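Local coordinates for PbSGBP-B lipoprotein (PDB 6D2Y), which probably binds polysaccharide at the cell surface of Prevotella bryantii as a lipoprotein of a polysaccharide utilization locus and carries a magnesium ion, at residues A[37-43]-A[122-126]; A[74-79]-A[96-100]; A[271-276]-A[427-431]; A[362-366]-A[432-436]. All blocks are in the same frame, centred on the assembly; numbering follows the deposited sequence.

Contact 1. Residues A[37-43]-A[122-126]; sequences TPTVYYI and IPYDF
Y124 holds its CG anti to the backbone N (chi1 174°), and V40 does the same with CG1 (chi1 164°), which lays the V40 methyl on the Y124 ring. The two segments belong to opposing sheets of an N-terminal beta sandwich. Strand 39-45 pairs with strand 63-69, and strand 121-129 pairs with strand 111-116. The segments run nearly parallel, and no direct hydrogen bond joins them. V40 CG1 sits 4.0 Å from the centroid of the Y124 ring, 22° off the ring normal, a CH-pi contact over the face.

I43 lies alongside Y124, pointing the opposite way. Its CD1 is 3.5 Å from Y124 CE1 and also reaches F126 CD2 at 3.9 Å, so one methyl touches both rings. At the other end I122 CD1 packs on P38 CD at 4.1 Å and on T37 CG2 at 3.9 Å. The first strand is kinked by a classic beta bulge at Y41 and Y42, opposite V67. M114 and L66 also pack on V40. A water bridges the sheets: it accepts from I43 N at 3.0 Å and lies 3.0 Å from Y124 OH.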
loop_
_atom_site.group_PDB
_atom_site.type_symbol
_atom_site.label_atom_id
_atom_site.label_comp_id
_atom_site.label_asym_id
_atom_site.label_seq_id
_atom_site.Cartn_x
_atom_site.Cartn_y
_atom_site.Cartn_z
ATOM N N THR A 37 40.733 18.672 -28.733
ATOM C CA THR A 37 40.168 17.939 -27.610
ATOM C C THR A 37 39.095 18.780 -26.943
ATOM O O THR A 37 39.389 19.896 -26.488
ATOM C CB THR A 37 41.250 17.574 -26.602
ATOM O OG1 THR A 37 42.398 17.066 -27.294
ATOM C CG2 THR A 37 40.740 16.516 -25.637
ATOM N N PRO A 38 37.857 18.299 -26.856
ATOM C CA PRO A 38 36.793 19.117 -26.263
ATOM C C PRO A 38 36.960 19.252 -24.757
ATOM O O PRO A 38 37.341 18.306 -24.065
ATOM C CB PRO A 38 35.518 18.346 -26.618
ATOM C CG PRO A 38 35.969 16.930 -26.767
ATOM C CD PRO A 38 37.359 16.999 -27.339
ATOM N N THR A 39 36.673 20.452 -24.259
ATOM C CA THR A 39 36.694 20.754 -22.838
ATOM C C THR A 39 35.339 21.315 -22.421
ATOM O O THR A 39 34.589 21.846 -23.243
ATOM C CB THR A 39 37.803 21.760 -22.495
ATOM O OG1 THR A 39 37.428 23.066 -22.956
ATOM C CG2 THR A 39 39.115 21.358 -23.153
ATOM N N VAL A 40 35.024 21.187 -21.133
ATOM C CA VAL A 40 33.787 21.719 -20.568
ATOM C C VAL A 40 34.133 22.558 -19.350
ATOM O O VAL A 40 34.669 22.038 -18.364
ATOM C CB VAL A 40 32.791 20.614 -20.186
ATOM C CG1 VAL A 40 31.720 21.171 -19.257
ATOM C CG2 VAL A 40 32.144 20.065 -21.420
ATOM N N TYR A 41 33.809 23.847 -19.409
ATOM C CA TYR A 41 34.063 24.721 -18.272
ATOM C C TYR A 41 32.987 24.557 -17.205
ATOM O O TYR A 41 33.297 24.514 -16.010
ATOM C CB TYR A 41 34.153 26.175 -18.739
ATOM C CG TYR A 41 35.194 26.428 -19.816
ATOM C CD1 TYR A 41 35.167 27.594 -20.567
ATOM C CD2 TYR A 41 36.210 25.509 -20.071
ATOM C CE1 TYR A 41 36.111 27.834 -21.547
ATOM C CE2 TYR A 41 37.156 25.741 -21.050
ATOM C CZ TYR A 41 37.102 26.906 -21.783
ATOM O OH TYR A 41 38.044 27.144 -22.756
ATOM N N TYR A 42 31.727 24.452 -17.620
ATOM C CA TYR A 42 30.625 24.174 -16.707
ATOM C C TYR A 42 29.405 23.790 -17.532
ATOM O O TYR A 42 29.411 23.874 -18.764
ATOM C CB TYR A 42 30.323 25.367 -15.792
ATOM C CG TYR A 42 29.951 26.650 -16.502
ATOM C CD1 TYR A 42 28.634 26.914 -16.860
ATOM C CD2 TYR A 42 30.914 27.607 -16.795
ATOM C CE1 TYR A 42 28.291 28.091 -17.503
ATOM C CE2 TYR A 42 30.578 28.786 -17.437
ATOM C CZ TYR A 42 29.266 29.022 -17.789
ATOM O OH TYR A 42 28.928 30.195 -18.428
ATOM N N ILE A 43 28.357 23.358 -16.834
ATOM C CA ILE A 43 27.092 22.968 -17.444
ATOM C C ILE A 43 25.988 23.821 -16.840
ATOM O O ILE A 43 25.865 23.908 -15.613
ATOM C CB ILE A 43 26.795 21.472 -17.239
ATOM C CG1 ILE A 43 27.978 20.624 -17.708
ATOM C CG2 ILE A 43 25.508 21.081 -17.958
ATOM C CD1 ILE A 43 27.601 19.210 -18.064
ATOM N N ILE A 122 36.760 11.116 -23.290
ATOM C CA ILE A 122 37.095 12.207 -22.378
ATOM C C ILE A 122 35.997 12.306 -21.325
ATOM O O ILE A 122 34.884 12.759 -21.629
ATOM C CB ILE A 122 37.274 13.531 -23.136
ATOM C CG1 ILE A 122 38.563 13.502 -23.957
ATOM C CG2 ILE A 122 37.309 14.694 -22.172
ATOM C CD1 ILE A 122 38.333 13.446 -25.445
ATOM N N PRO A 123 36.256 11.888 -20.084
ATOM C CA PRO A 123 35.186 11.849 -19.079
ATOM C C PRO A 123 35.041 13.147 -18.296
ATOM O O PRO A 123 36.029 13.722 -17.829
ATOM C CB PRO A 123 35.621 10.697 -18.170
ATOM C CG PRO A 123 37.114 10.761 -18.211
ATOM C CD PRO A 123 37.499 11.270 -19.589
ATOM N N TYR A 124 33.804 13.609 -18.149
ATOM C CA TYR A 124 33.477 14.771 -17.331
ATOM C C TYR A 124 32.555 14.308 -16.213
ATOM O O TYR A 124 31.469 13.784 -16.482
ATOM C CB TYR A 124 32.816 15.865 -18.175
ATOM C CG TYR A 124 32.315 17.055 -17.387
ATOM C CD1 TYR A 124 30.976 17.169 -17.044
ATOM C CD2 TYR A 124 33.181 18.073 -17.003
ATOM C CE1 TYR A 124 30.512 18.257 -16.328
ATOM C CE2 TYR A 124 32.726 19.165 -16.291
ATOM C CZ TYR A 124 31.390 19.252 -15.956
ATOM O OH TYR A 124 30.928 20.334 -15.244
ATOM N N ASP A 125 32.997 14.478 -14.966
ATOM C CA ASP A 125 32.214 14.029 -13.821
ATOM C C ASP A 125 30.869 14.741 -13.782
ATOM O O ASP A 125 30.810 15.973 -13.732
ATOM C CB ASP A 125 32.985 14.277 -12.526
ATOM C CG ASP A 125 34.226 13.419 -12.411
ATOM O OD1 ASP A 125 34.611 12.786 -13.417
ATOM O OD2 ASP A 125 34.817 13.378 -11.312
ATOM N N PHE A 126 29.789 13.962 -13.805
ATOM C CA PHE A 126 28.438 14.508 -13.846
ATOM C C PHE A 126 27.467 13.411 -13.439
ATOM O O PHE A 126 27.547 12.291 -13.954
ATOM C CB PHE A 126 28.105 15.036 -15.247
ATOM C CG PHE A 126 26.801 15.777 -15.326
ATOM C CD1 PHE A 126 25.661 15.150 -15.805
ATOM C CD2 PHE A 126 26.714 17.102 -14.931
ATOM C CE1 PHE A 126 24.461 15.827 -15.884
ATOM C CE2 PHE A 126 25.514 17.786 -15.006
ATOM C CZ PHE A 126 24.387 17.148 -15.482
HETATM O O HOH W 1 29.378 22.656 -14.088
#

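Contact 2. Residues A[74-79]-A[96-100]; sequences IKGILF and LIVSV
The first group of contacts is aliphatic. I74 and L96 cross at a slant, with I74 CD1 3.6 Å from L96 CD1. I77 meets L96 tip to tip, its CD1 3.7 Å from L96 CD2. L96 CD1 lies near both isoleucines, and CD2 meets I77. L96 reaches across because its CG is anti to the backbone N (chi1 -174°). V98 CG1 stands a little farther off, 4.3 Å from I77 CD1.

The second group surrounds the F79 ring. V100 crosses F79 at about a right angle and covers one face of its ring. V100 CG1 is 4.3 Å from the ring centroid and 19° off the normal, a CH-pi contact. V100 CG2 touches the same ring at CE2, 4.1 Å away. V98 CG1 comes to the ring edge instead, 4.2 Å from F79 CE1.

Strands 74-79 and 96-99 lie in the two facing sheets of the N-terminal sandwich. Their axes approach to 9.7 Å and cross at -46°. M112 on strand 111-116 packs on both I77 and F79, and V128 packs on both F79 and V100. No hydrogen bond links the segments. Between these two segments the contact is apolar packing, so its stability probably comes mainly from buried hydrocarbon surface.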
loop_
_atom_site.group_PDB
_atom_site.type_symbol
_atom_site.label_atom_id
_atom_site.label_comp_id
_atom_site.label_asym_id
_atom_site.label_seq_id
_atom_site.Cartn_x
_atom_site.Cartn_y
_atom_site.Cartn_z
ATOM N N ILE A 74 33.165 16.767 -30.497
ATOM C CA ILE A 74 32.396 15.715 -29.844
ATOM C C ILE A 74 31.548 15.005 -30.889
ATOM O O ILE A 74 30.669 15.616 -31.507
ATOM C CB ILE A 74 31.511 16.298 -28.737
ATOM C CG1 ILE A 74 32.354 17.131 -27.777
ATOM C CG2 ILE A 74 30.787 15.181 -28.001
ATOM C CD1 ILE A 74 31.535 18.029 -26.911
ATOM N N LYS A 75 31.796 13.712 -31.079
ATOM C CA LYS A 75 30.957 12.913 -31.964
ATOM C C LYS A 75 29.836 12.214 -31.210
ATOM O O LYS A 75 28.710 12.132 -31.711
ATOM C CB LYS A 75 31.810 11.886 -32.714
ATOM C CG LYS A 75 32.520 12.465 -33.920
ATOM C CD LYS A 75 31.665 13.533 -34.584
ATOM C CE LYS A 75 32.470 14.363 -35.560
ATOM N NZ LYS A 75 32.294 15.807 -35.255
ATOM N N GLY A 76 30.120 11.715 -30.011
ATOM C CA GLY A 76 29.107 11.073 -29.203
ATOM C C GLY A 76 29.238 11.486 -27.752
ATOM O O GLY A 76 30.305 11.896 -27.290
ATOM N N ILE A 77 28.121 11.374 -27.036
ATOM C CA ILE A 77 28.063 11.626 -25.602
ATOM C C ILE A 77 27.307 10.476 -24.956
ATOM O O ILE A 77 26.202 10.135 -25.393
ATOM C CB ILE A 77 27.372 12.968 -25.284
ATOM C CG1 ILE A 77 28.246 14.150 -25.709
ATOM C CG2 ILE A 77 27.039 13.065 -23.806
ATOM C CD1 ILE A 77 27.660 15.508 -25.361
ATOM N N LEU A 78 27.891 9.880 -23.923
ATOM C CA LEU A 78 27.192 8.907 -23.097
ATOM C C LEU A 78 27.103 9.418 -21.671
ATOM O O LEU A 78 28.112 9.835 -21.094
ATOM C CB LEU A 78 27.890 7.555 -23.101
ATOM C CG LEU A 78 27.800 6.790 -24.408
ATOM C CD1 LEU A 78 29.110 7.023 -25.124
ATOM C CD2 LEU A 78 27.562 5.287 -24.150
ATOM N N PHE A 79 25.898 9.380 -21.114
ATOM C CA PHE A 79 25.680 9.556 -19.685
ATOM C C PHE A 79 25.695 8.172 -19.048
ATOM O O PHE A 79 24.787 7.367 -19.284
ATOM C CB PHE A 79 24.353 10.266 -19.440
ATOM C CG PHE A 79 24.367 11.716 -19.813
ATOM C CD1 PHE A 79 24.114 12.119 -21.115
ATOM C CD2 PHE A 79 24.628 12.680 -18.858
ATOM C CE1 PHE A 79 24.122 13.462 -21.455
ATOM C CE2 PHE A 79 24.638 14.021 -19.189
ATOM C CZ PHE A 79 24.385 14.413 -20.488
ATOM N N LEU A 96 27.083 23.277 -26.369
ATOM C CA LEU A 96 26.433 22.060 -26.837
ATOM C C LEU A 96 25.228 21.805 -25.946
ATOM O O LEU A 96 25.362 21.753 -24.717
ATOM C CB LEU A 96 27.391 20.860 -26.812
ATOM C CG LEU A 96 26.926 19.522 -27.404
ATOM C CD1 LEU A 96 28.126 18.700 -27.829
ATOM C CD2 LEU A 96 26.079 18.715 -26.433
ATOM N N ILE A 97 24.060 21.645 -26.562
ATOM C CA ILE A 97 22.811 21.405 -25.851
ATOM C C ILE A 97 22.380 19.973 -26.140
ATOM O O ILE A 97 22.151 19.606 -27.299
ATOM C CB ILE A 97 21.727 22.419 -26.250
ATOM C CG1 ILE A 97 22.160 23.831 -25.860
ATOM C CG2 ILE A 97 20.395 22.071 -25.596
ATOM C CD1 ILE A 97 21.207 24.917 -26.317
ATOM N N VAL A 98 22.294 19.162 -25.088
ATOM C CA VAL A 98 21.930 17.755 -25.188
ATOM C C VAL A 98 21.007 17.412 -24.026
ATOM O O VAL A 98 21.090 18.001 -22.944
ATOM C CB VAL A 98 23.184 16.846 -25.196
ATOM C CG1 VAL A 98 23.944 16.949 -23.877
ATOM C CG2 VAL A 98 22.818 15.397 -25.499
ATOM N N SER A 99 20.109 16.463 -24.260
ATOM C CA SER A 99 19.188 15.996 -23.233
ATOM C C SER A 99 19.667 14.664 -22.671
ATOM O O SER A 99 20.124 13.790 -23.416
ATOM C CB SER A 99 17.769 15.855 -23.786
ATOM O OG SER A 99 17.482 16.890 -24.711
ATOM N N VAL A 100 19.564 14.519 -21.356
ATOM C CA VAL A 100 19.969 13.275 -20.692
ATOM C C VAL A 100 19.046 12.148 -21.143
ATOM O O VAL A 100 17.818 12.341 -21.186
ATOM C CB VAL A 100 19.929 13.446 -19.173
ATOM C CG1 VAL A 100 20.538 12.239 -18.476
ATOM C CG2 VAL A 100 20.659 14.719 -18.763
#

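Contact 3. Residues A[271-276]-A[427-431]; sequences NGKWND and FLIKG
W274 and F427 form a T-shaped (edge-to-face) pair in the beta-sandwich domain assigned to the xyloglucan-binding family. The loop 271-276 runs roughly antiparallel to the end of strand 423-428, at 157°. The tight part is aromatic and aliphatic. The F427 edge points at the face of the W274 five-membered ring, with centroids 5.0 Å apart and planes at 83°. F427 CE2 sits over the centre of the indole. I429, two residues on from F427, brings CD1 to 3.5 Å from W274 CE3. Its CG1 is anti to the backbone N (chi1 -178°), which sends CD1 out to the indole, while CG2 covers one face of the F427 ring. H364 and F363 also meet W274. N275 O lies at the F427 edge, 3.3 Å from CE1.

Toward N271 the contact is more open to solvent and more polar. K430 N donates to G272 O at 3.0 Å. G272 has positive phi, and its backbone packs close against K430. The aliphatic part of K430 runs past the exposed N271, and its NZ forms a salt bridge with D441. Between the two ends a water spans the segments. It donates to K273 O and L428 O, although other acceptors compete for its protons, and it accepts weakly from N275 N. This water lies 2.8 Å from L428 O.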
loop_
_atom_site.group_PDB
_atom_site.type_symbol
_atom_site.label_atom_id
_atom_site.label_comp_id
_atom_site.label_asym_id
_atom_site.label_seq_id
_atom_site.Cartn_x
_atom_site.Cartn_y
_atom_site.Cartn_z
ATOM N N ASN A 271 -23.853 -14.669 -8.050
ATOM C CA ASN A 271 -24.386 -13.314 -8.040
ATOM C C ASN A 271 -24.192 -12.611 -6.698
ATOM O O ASN A 271 -24.714 -11.507 -6.515
ATOM C CB ASN A 271 -25.871 -13.328 -8.416
ATOM C CG ASN A 271 -26.746 -13.929 -7.330
ATOM O OD1 ASN A 271 -26.290 -14.736 -6.520
ATOM N ND2 ASN A 271 -28.015 -13.536 -7.310
ATOM N N GLY A 272 -23.465 -13.224 -5.767
ATOM C CA GLY A 272 -23.186 -12.591 -4.485
ATOM C C GLY A 272 -24.412 -12.338 -3.635
ATOM O O GLY A 272 -24.484 -11.314 -2.943
ATOM N N LYS A 273 -25.378 -13.256 -3.666
ATOM C CA LYS A 273 -26.637 -13.055 -2.963
ATOM C C LYS A 273 -26.408 -12.937 -1.461
ATOM O O LYS A 273 -25.448 -13.485 -0.910
ATOM C CB LYS A 273 -27.601 -14.206 -3.267
ATOM C CG LYS A 273 -29.000 -14.029 -2.697
ATOM C CD LYS A 273 -29.816 -15.310 -2.789
ATOM C CE LYS A 273 -31.183 -15.048 -3.403
ATOM N NZ LYS A 273 -31.846 -16.304 -3.853
ATOM N N TRP A 274 -27.302 -12.195 -0.803
ATOM C CA TRP A 274 -27.226 -11.987 0.637
ATOM C C TRP A 274 -27.182 -13.320 1.373
ATOM O O TRP A 274 -28.051 -14.178 1.195
ATOM C CB TRP A 274 -28.424 -11.159 1.111
ATOM C CG TRP A 274 -28.367 -10.733 2.560
ATOM C CD1 TRP A 274 -28.246 -11.545 3.654
ATOM C CD2 TRP A 274 -28.451 -9.394 3.067
ATOM N NE1 TRP A 274 -28.237 -10.795 4.804
ATOM C CE2 TRP A 274 -28.363 -9.472 4.472
ATOM C CE3 TRP A 274 -28.588 -8.137 2.470
ATOM C CZ2 TRP A 274 -28.409 -8.342 5.288
ATOM C CZ3 TRP A 274 -28.632 -7.016 3.281
ATOM C CH2 TRP A 274 -28.543 -7.126 4.675
ATOM N N ASN A 275 -26.157 -13.477 2.206
ATOM C CA ASN A 275 -25.973 -14.670 3.027
ATOM C C ASN A 275 -25.169 -14.240 4.248
ATOM O O ASN A 275 -23.981 -13.918 4.127
ATOM C CB ASN A 275 -25.256 -15.772 2.244
ATOM C CG ASN A 275 -25.283 -17.116 2.955
ATOM O OD1 ASN A 275 -25.533 -17.194 4.156
ATOM N ND2 ASN A 275 -25.003 -18.185 2.211
ATOM N N ASP A 276 -25.818 -14.215 5.419
ATOM C CA ASP A 276 -25.166 -13.774 6.651
ATOM C C ASP A 276 -24.038 -14.693 7.107
ATOM O O ASP A 276 -23.346 -14.354 8.079
ATOM C CB ASP A 276 -26.189 -13.636 7.788
ATOM C CG ASP A 276 -27.396 -12.803 7.399
ATOM O OD1 ASP A 276 -28.528 -13.166 7.771
ATOM O OD2 ASP A 276 -27.192 -11.777 6.695
ATOM N N PHE A 427 -18.713 -7.688 5.146
ATOM C CA PHE A 427 -19.786 -8.454 4.524
ATOM C C PHE A 427 -19.408 -8.766 3.084
ATOM O O PHE A 427 -19.193 -7.850 2.282
ATOM C CB PHE A 427 -21.107 -7.680 4.583
ATOM C CG PHE A 427 -22.331 -8.540 4.415
ATOM C CD1 PHE A 427 -22.223 -9.912 4.265
ATOM C CD2 PHE A 427 -23.593 -7.970 4.404
ATOM C CE1 PHE A 427 -23.349 -10.698 4.108
ATOM C CE2 PHE A 427 -24.723 -8.751 4.246
ATOM C CZ PHE A 427 -24.600 -10.117 4.098
ATOM N N LEU A 428 -19.330 -10.055 2.762
ATOM C CA LEU A 428 -19.118 -10.518 1.394
ATOM C C LEU A 428 -20.471 -10.564 0.701
ATOM O O LEU A 428 -21.241 -11.509 0.886
ATOM C CB LEU A 428 -18.461 -11.893 1.390
ATOM C CG LEU A 428 -16.942 -12.043 1.382
ATOM C CD1 LEU A 428 -16.272 -11.115 2.379
ATOM C CD2 LEU A 428 -16.607 -13.489 1.692
ATOM N N ILE A 429 -20.772 -9.547 -0.099
ATOM C CA ILE A 429 -22.089 -9.450 -0.718
ATOM C C ILE A 429 -22.002 -8.504 -1.906
ATOM O O ILE A 429 -21.275 -7.507 -1.875
ATOM C CB ILE A 429 -23.152 -8.986 0.307
ATOM C CG1 ILE A 429 -24.541 -8.940 -0.332
ATOM C CG2 ILE A 429 -22.781 -7.632 0.893
ATOM C CD1 ILE A 429 -25.634 -8.568 0.633
ATOM N N LYS A 430 -22.742 -8.836 -2.959
ATOM C CA LYS A 430 -22.970 -7.938 -4.084
ATOM C C LYS A 430 -24.322 -7.265 -3.877
ATOM O O LYS A 430 -25.365 -7.924 -3.923
ATOM C CB LYS A 430 -22.925 -8.691 -5.411
ATOM C CG LYS A 430 -23.329 -7.844 -6.604
ATOM C CD LYS A 430 -24.005 -8.677 -7.678
ATOM C CE LYS A 430 -24.185 -7.877 -8.955
ATOM N NZ LYS A 430 -23.971 -8.695 -10.179
ATOM N N GLY A 431 -24.301 -5.955 -3.637
ATOM C CA GLY A 431 -25.530 -5.228 -3.416
ATOM C C GLY A 431 -26.197 -4.797 -4.706
ATOM O O GLY A 431 -25.568 -4.667 -5.756
HETATM O O HOH W 2 -23.868 -12.593 1.042
#

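Contact 4. Residues A[362-366]-A[432-436]; sequences WFHAQ and AYNDK
Y433 opens a type I' beta turn that ends at K436, closed by a bond from K436 N to Y433 O at 3.0 Å, and its side chain projects from the turn to the backbone of 364-366. Neither segment is a regular strand or helix. Both lie in loops on the surface of the domain assigned to the xyloglucan-binding family.

Q366 N donates to Y433 OH at 2.8 Å, with an N-H...O angle of 152°. The hydroxyl also bonds to E405, its partner outside the two loops. F406 meets the rings of both Y433 and H364. H364 C lies at the Y433 ring edge, in plane, and H364 CB is 3.9 Å from Y433 OH.

The Q366 side chain then passes back over the ring, running opposite to the tyrosine. Its CG stands 3.3 Å from the Y433 ring centroid and only 2° off the normal, a CH-pi contact over the middle of the face. Beyond CG the chain is extended (chi2 -178°), which carries the amide past the ring toward N434. Q366 OE1 comes within 3.3 Å of N434 ND2, but the angle is poor for a hydrogen bond, and the two amides are nearly perpendicular.

Q366 grips Y433 twice, with its backbone N at the hydroxyl and its CG over the ring. The bonds at the hydroxyl probably limit how far the tyrosine can swing at this surface contact.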
loop_
_atom_site.group_PDB
_atom_site.type_symbol
_atom_site.label_atom_id
_atom_site.label_comp_id
_atom_site.label_asym_id
_atom_site.label_seq_id
_atom_site.Cartn_x
_atom_site.Cartn_y
_atom_site.Cartn_z
ATOM N N TRP A 362 -28.436 -0.397 7.956
ATOM C CA TRP A 362 -27.657 0.835 7.982
ATOM C C TRP A 362 -26.604 0.876 6.882
ATOM O O TRP A 362 -26.229 1.965 6.432
ATOM C CB TRP A 362 -27.003 1.009 9.352
ATOM C CG TRP A 362 -25.929 0.012 9.634
ATOM C CD1 TRP A 362 -26.093 -1.268 10.080
ATOM C CD2 TRP A 362 -24.519 0.208 9.486
ATOM N NE1 TRP A 362 -24.871 -1.880 10.220
ATOM C CE2 TRP A 362 -23.888 -0.995 9.862
ATOM C CE3 TRP A 362 -23.727 1.283 9.074
ATOM C CZ2 TRP A 362 -22.504 -1.151 9.838
ATOM C CZ3 TRP A 362 -22.354 1.124 9.048
ATOM C CH2 TRP A 362 -21.757 -0.081 9.429
ATOM N N PHE A 363 -26.114 -0.279 6.437
ATOM C CA PHE A 363 -25.117 -0.315 5.376
ATOM C C PHE A 363 -25.729 -0.438 3.987
ATOM O O PHE A 363 -24.985 -0.488 3.002
ATOM C CB PHE A 363 -24.114 -1.455 5.615
ATOM C CG PHE A 363 -24.739 -2.817 5.720
ATOM C CD1 PHE A 363 -24.951 -3.589 4.591
ATOM C CD2 PHE A 363 -25.096 -3.335 6.954
ATOM C CE1 PHE A 363 -25.521 -4.844 4.686
ATOM C CE2 PHE A 363 -25.666 -4.591 7.055
ATOM C CZ PHE A 363 -25.877 -5.346 5.921
ATOM N N HIS A 364 -27.056 -0.477 3.877
ATOM C CA HIS A 364 -27.725 -0.461 2.579
ATOM C C HIS A 364 -29.012 0.356 2.668
ATOM O O HIS A 364 -30.090 -0.075 2.256
ATOM C CB HIS A 364 -27.977 -1.881 2.067
ATOM C CG HIS A 364 -28.993 -2.650 2.853
ATOM N ND1 HIS A 364 -30.296 -2.805 2.433
ATOM C CD2 HIS A 364 -28.893 -3.326 4.022
ATOM C CE1 HIS A 364 -30.959 -3.533 3.313
ATOM N NE2 HIS A 364 -30.129 -3.864 4.287
ATOM N N ALA A 365 -28.897 1.577 3.188
ATOM C CA ALA A 365 -30.037 2.454 3.405
ATOM C C ALA A 365 -30.261 3.437 2.262
ATOM O O ALA A 365 -31.098 4.337 2.392
ATOM C CB ALA A 365 -29.869 3.217 4.721
ATOM N N GLN A 366 -29.536 3.285 1.150
ATOM C CA GLN A 366 -29.662 4.173 -0.010
ATOM C C GLN A 366 -29.453 5.635 0.380
ATOM O O GLN A 366 -30.160 6.532 -0.082
ATOM C CB GLN A 366 -31.013 3.987 -0.706
ATOM C CG GLN A 366 -30.940 3.210 -2.008
ATOM C CD GLN A 366 -32.286 3.086 -2.695
ATOM O OE1 GLN A 366 -32.410 3.342 -3.893
ATOM N NE2 GLN A 366 -33.303 2.690 -1.939
ATOM N N ALA A 432 -27.508 -4.570 -4.615
ATOM C CA ALA A 432 -28.296 -4.172 -5.779
ATOM C C ALA A 432 -29.395 -3.227 -5.299
ATOM O O ALA A 432 -30.425 -3.674 -4.787
ATOM C CB ALA A 432 -28.876 -5.385 -6.494
ATOM N N TYR A 433 -29.164 -1.929 -5.471
ATOM C CA TYR A 433 -30.167 -0.926 -5.150
ATOM C C TYR A 433 -31.193 -0.838 -6.267
ATOM O O TYR A 433 -30.835 -0.640 -7.433
ATOM C CB TYR A 433 -29.520 0.439 -4.955
ATOM C CG TYR A 433 -29.026 0.704 -3.562
ATOM C CD1 TYR A 433 -29.520 -0.002 -2.472
ATOM C CD2 TYR A 433 -28.062 1.666 -3.340
ATOM C CE1 TYR A 433 -29.056 0.253 -1.196
ATOM C CE2 TYR A 433 -27.603 1.924 -2.086
ATOM C CZ TYR A 433 -28.093 1.222 -1.014
ATOM O OH TYR A 433 -27.602 1.511 0.236
ATOM N N ASN A 434 -32.468 -0.965 -5.905
ATOM C CA ASN A 434 -33.575 -0.808 -6.845
ATOM C C ASN A 434 -33.399 -1.723 -8.056
ATOM O O ASN A 434 -33.517 -1.304 -9.209
ATOM C CB ASN A 434 -33.720 0.653 -7.272
ATOM C CG ASN A 434 -34.755 1.395 -6.453
ATOM O OD1 ASN A 434 -35.718 0.805 -5.964
ATOM N ND2 ASN A 434 -34.555 2.697 -6.288
ATOM N N ASP A 435 -33.088 -2.989 -7.777
ATOM C CA ASP A 435 -32.945 -4.053 -8.768
ATOM C C ASP A 435 -31.834 -3.790 -9.780
ATOM O O ASP A 435 -31.718 -4.529 -10.766
ATOM C CB ASP A 435 -34.265 -4.309 -9.511
ATOM C CG ASP A 435 -35.454 -4.441 -8.574
ATOM O OD1 ASP A 435 -35.738 -3.492 -7.808
ATOM O OD2 ASP A 435 -36.109 -5.504 -8.601
ATOM N N LYS A 436 -31.017 -2.760 -9.574
ATOM C CA LYS A 436 -29.931 -2.413 -10.480
ATOM C C LYS A 436 -28.613 -2.476 -9.723
ATOM O O LYS A 436 -28.503 -1.942 -8.614
ATOM C CB LYS A 436 -30.137 -1.019 -11.082
ATOM C CG LYS A 436 -31.477 -0.836 -11.784
ATOM C CD LYS A 436 -31.510 0.447 -12.599
ATOM C CE LYS A 436 -32.038 0.196 -14.002
ATOM N NZ LYS A 436 -30.953 0.265 -15.019
#

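From the N terminus, contact 1 closes the longer loop, joining 37-43 to 122-126. Contact 2 is nested inside it, joining 74-79 to 96-100. Both tie the same two sheets of the N-terminal sandwich, and they touch through P38 with I74 and F126 with F79. Far along the chain, contact 3 opens at 271-276. Contact 4 opens at 362-366, before 427-431 closes contact 3, and 432-436 follows at once, so these two loops cross. They tie loops 271-276 and 362-366 to the end of strand 423-428 and the loop after it. W274 packs on F363 and H364, and F427 on F363. Their centres lie more than 60 Å from those of contacts 1 and 2.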